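Local coordinates for uncharacterized protein (Peptoclostridium difficile, PDB 6N7M), which is of unknown function but is probably made with a signal peptide and exported, and forms a two-helix subunit paired with a second copy in the crystal, at residues E33-E38 and M87-I92; K42-L47 and E67-M72. All coordinates share one frame; numbering follows the deposited sequence. Where two conformers were deposited one is given.

Interaction 1: residues E33-E38 and M87-I92; sequences EHYTYE and MKPITI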
loop_
_atom_site.group_PDB
_atom_site.type_symbol
_atom_site.label_atom_id
_atom_site.label_comp_id
_atom_site.label_asym_id
_atom_site.label_seq_id
_atom_site.Cartn_x
_atom_site.Cartn_y
_atom_site.Cartn_z
ATOM N N GLU A 33 0.039 8.664 6.756
ATOM C CA GLU A 33 -1.290 8.511 6.147
ATOM C C GLU A 33 -1.689 7.058 6.349
ATOM O O GLU A 33 -0.912 6.214 5.996
ATOM C CB GLU A 33 -1.281 8.909 4.667
ATOM C CG GLU A 33 -2.673 8.996 4.063
ATOM C CD GLU A 33 -3.500 10.157 4.589
ATOM O OE1 GLU A 33 -2.882 11.149 5.022
ATOM O OE2 GLU A 33 -4.758 10.058 4.593
ATOM N N HIS A 34 -2.838 6.817 6.946
ATOM C CA HIS A 34 -3.226 5.412 7.174
ATOM C C HIS A 34 -4.685 5.208 6.840
ATOM O O HIS A 34 -5.404 6.152 6.783
ATOM C CB HIS A 34 -2.898 4.979 8.593
ATOM C CG HIS A 34 -3.572 5.789 9.632
ATOM N ND1 HIS A 34 -3.122 7.019 10.015
ATOM C CD2 HIS A 34 -4.652 5.533 10.384
ATOM C CE1 HIS A 34 -3.894 7.485 10.954
ATOM N NE2 HIS A 34 -4.825 6.585 11.203
ATOM N N TYR A 35 -5.054 3.967 6.639
ATOM C CA TYR A 35 -6.435 3.601 6.266
ATOM C C TYR A 35 -7.421 3.769 7.416
ATOM O O TYR A 35 -7.053 3.515 8.590
ATOM C CB TYR A 35 -6.508 2.125 5.885
ATOM C CG TYR A 35 -5.997 1.796 4.510
ATOM C CD1 TYR A 35 -6.805 2.001 3.411
ATOM C CD2 TYR A 35 -4.742 1.249 4.316
ATOM C CE1 TYR A 35 -6.417 1.635 2.137
ATOM C CE2 TYR A 35 -4.319 0.910 3.042
ATOM C CZ TYR A 35 -5.157 1.108 1.952
ATOM O OH TYR A 35 -4.776 0.780 0.693
ATOM N N THR A 36 -8.647 4.062 7.028
ATOM C CA THR A 36 -9.792 4.024 7.972
ATOM C C THR A 36 -10.303 2.589 7.867
ATOM O O THR A 36 -9.921 1.886 6.923
ATOM C CB THR A 36 -10.919 5.014 7.645
ATOM O OG1 THR A 36 -11.583 4.645 6.437
ATOM C CG2 THR A 36 -10.435 6.441 7.485
ATOM N N TYR A 37 -11.108 2.174 8.830
ATOM C CA TYR A 37 -11.682 0.819 8.778
ATOM C C TYR A 37 -12.451 0.683 7.461
ATOM O O TYR A 37 -12.291 -0.330 6.745
ATOM C CB TYR A 37 -12.564 0.609 10.007
ATOM C CG TYR A 37 -13.166 -0.764 10.047
ATOM C CD1 TYR A 37 -14.275 -1.082 9.300
ATOM C CD2 TYR A 37 -12.554 -1.764 10.779
ATOM C CE1 TYR A 37 -14.807 -2.361 9.323
ATOM C CE2 TYR A 37 -13.063 -3.054 10.803
ATOM C CZ TYR A 37 -14.191 -3.349 10.068
ATOM O OH TYR A 37 -14.665 -4.622 10.086
ATOM N N GLU A 38 -13.284 1.678 7.146
ATOM C CA GLU A 38 -14.130 1.606 5.921
ATOM C C GLU A 38 -13.265 1.504 4.663
ATOM O O GLU A 38 -13.628 0.712 3.777
ATOM C CB GLU A 38 -15.030 2.831 5.824
ATOM C CG GLU A 38 -15.824 2.942 4.539
ATOM C CD GLU A 38 -16.924 3.994 4.592
ATOM O OE1 GLU A 38 -17.509 4.201 5.678
ATOM O OE2 GLU A 38 -17.162 4.630 3.558
HETATM N N MSE A 87 -0.375 1.831 6.861
HETATM C CA MSE A 87 -0.013 2.940 5.963
HETATM C C MSE A 87 -0.776 2.855 4.645
HETATM O O MSE A 87 -0.842 1.768 4.047
HETATM C CB MSE A 87 1.493 2.962 5.700
HETATM C CG MSE A 87 1.871 4.106 4.803
HETATM SE SE MSE A 87 3.802 4.174 4.669
HETATM C CE MSE A 87 4.347 2.380 4.118
ATOM N N LYS A 88 -1.332 3.994 4.228
ATOM C CA LYS A 88 -2.148 4.069 2.984
ATOM C C LYS A 88 -1.246 4.507 1.840
ATOM O O LYS A 88 -0.353 5.324 2.049
ATOM C CB LYS A 88 -3.296 5.063 3.198
ATOM C CG LYS A 88 -4.392 5.085 2.162
ATOM C CD LYS A 88 -5.541 5.985 2.545
ATOM C CE LYS A 88 -6.699 5.913 1.576
ATOM N NZ LYS A 88 -6.287 6.353 0.217
ATOM N N PRO A 89 -1.431 3.984 0.608
ATOM C CA PRO A 89 -0.630 4.451 -0.518
ATOM C C PRO A 89 -0.906 5.944 -0.749
ATOM O O PRO A 89 -2.016 6.406 -0.477
ATOM C CB PRO A 89 -1.123 3.629 -1.718
ATOM C CG PRO A 89 -1.872 2.450 -1.118
ATOM C CD PRO A 89 -2.374 2.919 0.232
ATOM N N ILE A 90 0.103 6.668 -1.228
ATOM C CA ILE A 90 -0.067 8.089 -1.656
ATOM C C ILE A 90 0.084 8.098 -3.184
ATOM O O ILE A 90 1.035 7.418 -3.688
ATOM C CB ILE A 90 0.937 9.039 -0.965
ATOM C CG1 ILE A 90 0.778 9.014 0.557
ATOM C CG2 ILE A 90 0.802 10.449 -1.520
ATOM C CD1 ILE A 90 1.633 10.045 1.289
ATOM N N THR A 91 -0.844 8.774 -3.875
ATOM C CA THR A 91 -0.850 8.927 -5.360
ATOM C C THR A 91 -0.192 10.267 -5.707
ATOM O O THR A 91 -0.271 11.198 -4.871
ATOM C CB THR A 91 -2.269 8.872 -5.925
ATOM O OG1 THR A 91 -2.936 7.728 -5.399
ATOM C CG2 THR A 91 -2.302 8.837 -7.434
ATOM N N ILE A 92 0.371 10.381 -6.908
ATOM C CA ILE A 92 1.164 11.587 -7.276
ATOM C C ILE A 92 0.394 12.482 -8.246
ATOM O O ILE A 92 0.882 13.594 -8.503
ATOM C CB ILE A 92 2.520 11.135 -7.830
ATOM C CG1 ILE A 92 3.219 10.234 -6.808
ATOM C CG2 ILE A 92 3.375 12.328 -8.218
ATOM C CD1 ILE A 92 4.322 9.414 -7.378
#

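Interaction 2: residues K42-L47 and E67-M72; sequences KHIQEL and ETIKKM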
loop_
_atom_site.group_PDB
_atom_site.type_symbol
_atom_site.label_atom_id
_atom_site.label_comp_id
_atom_site.label_asym_id
_atom_site.label_seq_id
_atom_site.Cartn_x
_atom_site.Cartn_y
_atom_site.Cartn_z
ATOM N N LYS A 42 -12.969 -1.713 2.134
ATOM C CA LYS A 42 -13.285 -1.582 0.681
ATOM C C LYS A 42 -12.122 -2.128 -0.151
ATOM O O LYS A 42 -12.375 -2.804 -1.202
ATOM C CB LYS A 42 -13.553 -0.133 0.302
ATOM C CG LYS A 42 -14.098 0.047 -1.108
ATOM C CD LYS A 42 -14.285 1.511 -1.507
ATOM C CE LYS A 42 -15.282 2.269 -0.660
ATOM N NZ LYS A 42 -15.309 3.703 -1.032
ATOM N N HIS A 43 -10.903 -1.818 0.276
ATOM C CA HIS A 43 -9.687 -2.283 -0.433
ATOM C C HIS A 43 -9.665 -3.817 -0.465
ATOM O O HIS A 43 -9.402 -4.415 -1.572
ATOM C CB HIS A 43 -8.446 -1.623 0.191
ATOM C CG HIS A 43 -7.170 -2.165 -0.327
ATOM N ND1 HIS A 43 -6.747 -1.946 -1.618
ATOM C CD2 HIS A 43 -6.226 -2.923 0.256
ATOM C CE1 HIS A 43 -5.625 -2.594 -1.822
ATOM N NE2 HIS A 43 -5.277 -3.175 -0.688
ATOM N N ILE A 44 -9.971 -4.435 0.671
ATOM C CA ILE A 44 -10.005 -5.917 0.785
ATOM C C ILE A 44 -11.057 -6.478 -0.160
ATOM O O ILE A 44 -10.767 -7.477 -0.801
ATOM C CB ILE A 44 -10.263 -6.351 2.245
ATOM C CG1 ILE A 44 -9.028 -6.073 3.113
ATOM C CG2 ILE A 44 -10.699 -7.813 2.327
ATOM C CD1 ILE A 44 -9.278 -6.218 4.591
ATOM N N GLN A 45 -12.226 -5.834 -0.254
ATOM C CA GLN A 45 -13.324 -6.358 -1.113
ATOM C C GLN A 45 -12.911 -6.236 -2.585
ATOM O O GLN A 45 -13.241 -7.148 -3.365
ATOM C CB GLN A 45 -14.624 -5.604 -0.836
ATOM C CG GLN A 45 -15.800 -6.086 -1.657
ATOM C CD GLN A 45 -16.154 -7.517 -1.347
ATOM O OE1 GLN A 45 -16.038 -7.990 -0.221
ATOM N NE2 GLN A 45 -16.650 -8.215 -2.347
ATOM N N GLU A 46 -12.204 -5.158 -2.934
ATOM C CA GLU A 46 -11.747 -4.980 -4.333
ATOM C C GLU A 46 -10.760 -6.105 -4.656
ATOM O O GLU A 46 -10.831 -6.643 -5.790
ATOM C CB GLU A 46 -11.099 -3.608 -4.557
ATOM C CG GLU A 46 -10.935 -3.275 -6.031
ATOM C CD GLU A 46 -10.082 -2.070 -6.384
ATOM O OE1 GLU A 46 -9.915 -1.817 -7.585
ATOM O OE2 GLU A 46 -9.555 -1.413 -5.468
ATOM N N LEU A 47 -9.908 -6.472 -3.687
ATOM C CA LEU A 47 -8.909 -7.547 -3.900
ATOM C C LEU A 47 -9.612 -8.906 -3.989
ATOM O O LEU A 47 -9.149 -9.761 -4.792
ATOM C CB LEU A 47 -7.889 -7.573 -2.768
ATOM C CG LEU A 47 -6.694 -8.491 -3.013
ATOM C CD1 LEU A 47 -5.951 -8.076 -4.279
ATOM C CD2 LEU A 47 -5.762 -8.487 -1.815
ATOM N N GLU A 67 -4.331 -16.416 1.161
ATOM C CA GLU A 67 -3.624 -16.302 2.461
ATOM C C GLU A 67 -3.395 -14.827 2.809
ATOM O O GLU A 67 -3.559 -14.451 4.002
ATOM C CB GLU A 67 -2.289 -17.030 2.379
ATOM C CG GLU A 67 -1.565 -17.138 3.698
ATOM C CD GLU A 67 -0.158 -17.705 3.566
ATOM O OE1 GLU A 67 0.464 -17.496 2.490
ATOM O OE2 GLU A 67 0.307 -18.380 4.514
ATOM N N THR A 68 -2.954 -14.030 1.831
ATOM C CA THR A 68 -2.747 -12.569 2.031
ATOM C C THR A 68 -4.085 -11.895 2.390
ATOM O O THR A 68 -4.084 -11.067 3.285
ATOM C CB THR A 68 -2.092 -11.943 0.784
ATOM O OG1 THR A 68 -0.795 -12.518 0.662
ATOM C CG2 THR A 68 -1.974 -10.434 0.814
ATOM N N ILE A 69 -5.172 -12.208 1.677
ATOM C CA ILE A 69 -6.506 -11.630 1.998
ATOM C C ILE A 69 -6.892 -12.005 3.448
ATOM O O ILE A 69 -7.374 -11.106 4.181
ATOM C CB ILE A 69 -7.528 -12.079 0.941
ATOM C CG1 ILE A 69 -7.223 -11.385 -0.392
ATOM C CG2 ILE A 69 -8.944 -11.810 1.414
ATOM C CD1 ILE A 69 -8.063 -11.847 -1.564
ATOM N N LYS A 70 -6.616 -13.242 3.869
ATOM C CA LYS A 70 -6.954 -13.663 5.255
ATOM C C LYS A 70 -6.198 -12.772 6.231
ATOM O O LYS A 70 -6.813 -12.324 7.187
ATOM C CB LYS A 70 -6.649 -15.140 5.520
ATOM C CG LYS A 70 -7.686 -16.115 4.970
ATOM C CD LYS A 70 -7.391 -17.574 5.309
ATOM C CE LYS A 70 -8.589 -18.476 5.070
ATOM N NZ LYS A 70 -8.387 -19.840 5.615
ATOM N N LYS A 71 -4.901 -12.560 5.994
ATOM C CA LYS A 71 -4.038 -11.703 6.839
ATOM C C LYS A 71 -4.617 -10.284 6.846
ATOM O O LYS A 71 -4.661 -9.682 7.912
ATOM C CB LYS A 71 -2.604 -11.717 6.306
ATOM C CG LYS A 71 -1.646 -10.718 6.940
ATOM C CD LYS A 71 -0.352 -10.534 6.157
ATOM C CE LYS A 71 -0.551 -9.928 4.781
ATOM N NZ LYS A 71 0.738 -9.616 4.119
HETATM N N MSE A 72 -5.047 -9.775 5.693
HETATM C CA MSE A 72 -5.596 -8.397 5.680
HETATM C C MSE A 72 -6.878 -8.322 6.524
HETATM O O MSE A 72 -7.083 -7.299 7.193
HETATM C CB MSE A 72 -5.779 -7.941 4.226
HETATM C CG MSE A 72 -4.518 -7.936 3.454
HETATM SE SE MSE A 72 -4.890 -7.585 1.580
HETATM C CE MSE A 72 -5.460 -5.728 1.644
#

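Interaction 1: residues E33-E38 and M87-I92
The extended chain at Glu33-Tyr35 meets the segment after helix 62-82 in a single isolated beta bridge, in which the CA atoms of His34 and Met87 lie 4.2 Å apart. Lys88 N gives an almost straight bond to Glu33 O (2.9 Å, 172° at the hydrogen), approaching from above the carbonyl plane, while backbone bonding between Tyr35 and Ile86 holds the other flank. The same Glu33 oxygen receives a CA-H...O contact from Met87, a selenomethionine here.

The side chains of Glu33 and Lys88 run side by side and touch through their methylenes. Their charged ends do not meet: Glu33 OE2 and Lys88 NZ stay 5.9 Å apart, so any attraction is probably mild. Lysine suits this place because its aliphatic part can cover an aromatic ring while the ammonium travels on. The first torsion of Lys88 (chi1 -168°) swings CG away from its own N, and this CG lies over one face of Tyr35 in a CH-pi contact, 4.0 Å from the ring centroid and 9° off the normal. Tyr35 also packs against the ring of Tyr40. Compact Pro89 crosses the far end of the phenol at about a right angle, placing its CD 3.2 Å from Tyr35 OH.

Interaction 2: residues K42-L47 and E67-M72
A helical hairpin supplies this contact: helices 37-51 and 62-82 lie side by side and antiparallel, and their short segments 42-47 and 67-72 approach to 10.5 Å between axes at 165°. Ile44 and Ile69 have the nearest CA atoms, 6.8 Å apart, and the helices interlock through His43, Ile44 and Leu47 on one side and Ile69 and Met72 on the other.

Met72, a selenomethionine in this crystal, is the central piece. Its chain runs out nearly extended, then turns at chi3 (69°), which carries CE toward the imidazole of His43. That methyl stands a tight 3.2 Å from His43 CD2, approaching the ring obliquely. Histidine suits the place because its ring offers carbon for such packing and nitrogen for polar bonding: in the second subunit, His43 NE2 makes a weak hydrogen bond to Ile90 O of this chain. Ile44 slides past Met72 in the opposite direction; its CG1 rests against Met72 CB, and its CD1 reaches the backbone oxygen of Met72, at 3.6 Å. Leu47 points at the partner helix, where a single methyl, CD2, meets both Ile69 CG1 (3.5 Å) and Met72 SE (3.6 Å). Branched Ile44 and Ile69 bring bulk close to their helix backbones, whereas the longer, unbranched Met72 reaches across to His43 and Leu47.

Leu76 and Leu65 extend the greasy seam, touching Ile44 and Leu47 respectively, and Val32 of the second subunit also packs on Leu47. Since each backbone meets its hydrogen-bonding needs largely within its own helix, these segments are held together by dispersion and the burial of hydrocarbon.

Interaction 2 is nested along the chain inside the loop that interaction 1 closes: residues 33-38 lead into helix 37-51, which pairs with helix 62-82 in the hairpin, and the chain then returns as 87-92 beside residues 33-38. The centres lie 15 Å apart, one near the surface and the other buried, and helix 37-51 serves both. They meet where Tyr35 OH packs against His43 CG at 3.9 Å, so the bridged segments lie against helix 37-51. Both also face the second subunit, whose Thr68 hydroxyl bonds Glu33 N and whose Met72 packs on Met87. The segments flanking the hairpin thus probably help hold the two copies together.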